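Local coordinates for ABC transporter ATP-binding/permease protein Rv1747 (Mycobacterium tuberculosis, PDB 6CCD) that helps move an unknown substrate across the mycobacterial membrane using ATP, this piece being its first FHA domain, of a phosphothreonine-binding family, at residues 49-54 / 58-63. Numbering follows the deposited sequence.
Sequences LLLRFD and WVAIDN
Leu51 and Ala60 meet on the inner side of a β hairpin, two antiparallel neighbours in the mixed sheet of the FHA β sandwich. Strand 27-30 flanks 49-54, and strand 78-81 flanks 58-62. The hairpin is laced by paired backbone hydrogen bonds between Leu50 and Ile61 and between Arg52 and Val59; Val59 N reaches Arg52 O at 2.8 Å.

The face carrying Leu49, Leu51, Trp58 and Ala60 holds most of the buried residues, with Phe53 and Asp62 at its ends partly exposed. Ala60 is small enough to let Leu51 CD2 settle 3.6 Å from Ala60 CB, and the Leu51 side chain also packs on Leu10 and Val12 of the opposing sheet. Toward the turn, Trp58 swings its indole across to the partner strand, so that Trp58 CE3 lies 3.4 Å from Arg52 C. Phe53 then closes over this broad ring: Phe53 CB sits 3.9 Å from the centre of the six-membered ring, over its face, and the phenyl edge meets the five-membered ring in a T-shaped stack, planes at 69°. With CG anti to the backbone N (chi1 -171°), the phenyl is carried past the six-membered ring to the pyrrole end. The indole N-H of buried Trp58 is satisfied by Pro8 O, which ties the N-terminal segment to the hairpin.

The other face is the more solvent-exposed one: Leu50, Arg52 and Ile61 are partly exposed, while Val59 is buried. Leu50 leans on the amide of Asn63, whose ND2 bonds to Ala47 O. Arg52 suits this border because its aliphatic part can lie beside Val59 while its NE reaches Asp26 in a salt bridge, and Arg52 CD rests 3.6 Å from Ile61 CD1.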
loop_
_atom_site.group_PDB
_atom_site.type_symbol
_atom_site.label_atom_id
_atom_site.label_comp_id
_atom_site.label_asym_id
_atom_site.label_seq_id
_atom_site.Cartn_x
_atom_site.Cartn_y
_atom_site.Cartn_z
ATOM N N LEU A 49 0.464 4.566 -4.423
ATOM C CA LEU A 49 -0.572 4.410 -3.403
ATOM C C LEU A 49 -0.416 5.416 -2.280
ATOM O O LEU A 49 0.705 5.801 -1.950
ATOM C CB LEU A 49 -0.525 3.023 -2.768
ATOM C CG LEU A 49 -0.653 1.782 -3.629
ATOM C CD1 LEU A 49 -0.636 0.590 -2.693
ATOM C CD2 LEU A 49 -1.960 1.823 -4.455
ATOM N N LEU A 50 -1.536 5.795 -1.667
ATOM C CA LEU A 50 -1.513 6.442 -0.357
ATOM C C LEU A 50 -2.049 5.465 0.663
ATOM O O LEU A 50 -3.100 4.865 0.446
ATOM C CB LEU A 50 -2.352 7.725 -0.357
ATOM C CG LEU A 50 -1.860 8.765 -1.366
ATOM C CD1 LEU A 50 -2.789 9.970 -1.374
ATOM C CD2 LEU A 50 -0.430 9.176 -1.030
ATOM N N LEU A 51 -1.346 5.301 1.779
ATOM C CA LEU A 51 -1.888 4.504 2.883
ATOM C C LEU A 51 -2.286 5.441 4.008
ATOM O O LEU A 51 -1.544 6.358 4.321
ATOM C CB LEU A 51 -0.867 3.483 3.399
ATOM C CG LEU A 51 -0.091 2.715 2.325
ATOM C CD1 LEU A 51 0.921 1.760 2.964
ATOM C CD2 LEU A 51 -1.060 1.943 1.414
ATOM N N ARG A 52 -3.436 5.219 4.631
ATOM C CA ARG A 52 -3.840 6.124 5.705
ATOM C C ARG A 52 -4.900 5.503 6.579
ATOM O O ARG A 52 -5.596 4.572 6.167
ATOM C CB ARG A 52 -4.350 7.452 5.144
ATOM C CG ARG A 52 -5.727 7.351 4.475
ATOM C CD ARG A 52 -6.020 8.573 3.587
ATOM N NE ARG A 52 -5.928 9.873 4.266
ATOM C CZ ARG A 52 -6.973 10.595 4.659
ATOM N NH1 ARG A 52 -8.203 10.147 4.462
ATOM N NH2 ARG A 52 -6.788 11.774 5.240
ATOM N N PHE A 53 -4.984 5.999 7.810
ATOM C CA PHE A 53 -5.984 5.528 8.762
ATOM C C PHE A 53 -7.157 6.498 8.729
ATOM O O PHE A 53 -7.006 7.676 9.046
ATOM C CB PHE A 53 -5.393 5.431 10.170
ATOM C CG PHE A 53 -6.293 4.747 11.161
ATOM C CD1 PHE A 53 -6.328 3.368 11.242
ATOM C CD2 PHE A 53 -7.100 5.489 12.010
ATOM C CE1 PHE A 53 -7.162 2.730 12.146
ATOM C CE2 PHE A 53 -7.934 4.859 12.911
ATOM C CZ PHE A 53 -7.962 3.481 12.981
ATOM N N ASP A 54 -8.322 6.000 8.339
ATOM C CA ASP A 54 -9.470 6.862 8.105
ATOM C C ASP A 54 -10.767 6.166 8.518
ATOM O O ASP A 54 -11.013 5.015 8.140
ATOM C CB ASP A 54 -9.538 7.265 6.628
ATOM C CG ASP A 54 -10.633 8.287 6.356
ATOM O OD1 ASP A 54 -10.713 9.287 7.098
ATOM O OD2 ASP A 54 -11.415 8.086 5.411
ATOM N N TRP A 58 -7.397 1.216 8.473
ATOM C CA TRP A 58 -6.353 1.478 7.499
ATOM C C TRP A 58 -6.886 1.223 6.104
ATOM O O TRP A 58 -7.612 0.252 5.889
ATOM C CB TRP A 58 -5.125 0.598 7.758
ATOM C CG TRP A 58 -4.283 1.095 8.881
ATOM C CD1 TRP A 58 -4.265 0.634 10.165
ATOM C CD2 TRP A 58 -3.341 2.175 8.826
ATOM N NE1 TRP A 58 -3.367 1.363 10.918
ATOM C CE2 TRP A 58 -2.785 2.311 10.115
ATOM C CE3 TRP A 58 -2.902 3.026 7.809
ATOM C CZ2 TRP A 58 -1.819 3.264 10.413
ATOM C CZ3 TRP A 58 -1.955 3.982 8.108
ATOM C CH2 TRP A 58 -1.416 4.090 9.400
ATOM N N VAL A 59 -6.534 2.094 5.158
ATOM C CA VAL A 59 -6.869 1.855 3.763
ATOM C C VAL A 59 -5.664 2.053 2.857
ATOM O O VAL A 59 -4.792 2.864 3.142
ATOM C CB VAL A 59 -8.019 2.773 3.277
ATOM C CG1 VAL A 59 -9.315 2.387 3.954
ATOM C CG2 VAL A 59 -7.693 4.251 3.527
ATOM N N ALA A 60 -5.620 1.289 1.769
ATOM C CA ALA A 60 -4.672 1.523 0.688
ATOM C C ALA A 60 -5.425 2.126 -0.483
ATOM O O ALA A 60 -6.356 1.518 -0.993
ATOM C CB ALA A 60 -3.983 0.233 0.263
ATOM N N ILE A 61 -5.003 3.311 -0.900
ATOM C CA ILE A 61 -5.693 4.094 -1.926
ATOM C C ILE A 61 -4.858 4.237 -3.187
ATOM O O ILE A 61 -3.708 4.664 -3.127
ATOM C CB ILE A 61 -6.030 5.511 -1.406
ATOM C CG1 ILE A 61 -6.920 5.427 -0.163
ATOM C CG2 ILE A 61 -6.680 6.351 -2.520
ATOM C CD1 ILE A 61 -6.921 6.696 0.682
ATOM N N ASP A 62 -5.429 3.862 -4.326
ATOM C CA ASP A 62 -4.815 4.108 -5.635
ATOM C C ASP A 62 -4.775 5.609 -5.894
ATOM O O ASP A 62 -5.828 6.248 -5.988
ATOM C CB ASP A 62 -5.620 3.397 -6.741
ATOM C CG ASP A 62 -4.962 3.491 -8.121
ATOM O OD1 ASP A 62 -3.935 4.193 -8.280
ATOM O OD2 ASP A 62 -5.492 2.857 -9.064
ATOM N N ASN A 63 -3.570 6.171 -6.013
ATOM C CA ASN A 63 -3.384 7.617 -6.139
ATOM C C ASN A 63 -3.360 8.045 -7.604
ATOM O O ASN A 63 -2.420 8.708 -8.059
ATOM C CB ASN A 63 -2.082 8.029 -5.435
ATOM C CG ASN A 63 -1.895 9.531 -5.328
ATOM O OD1 ASN A 63 -2.846 10.287 -5.128
ATOM N ND2 ASN A 63 -0.647 9.970 -5.463
#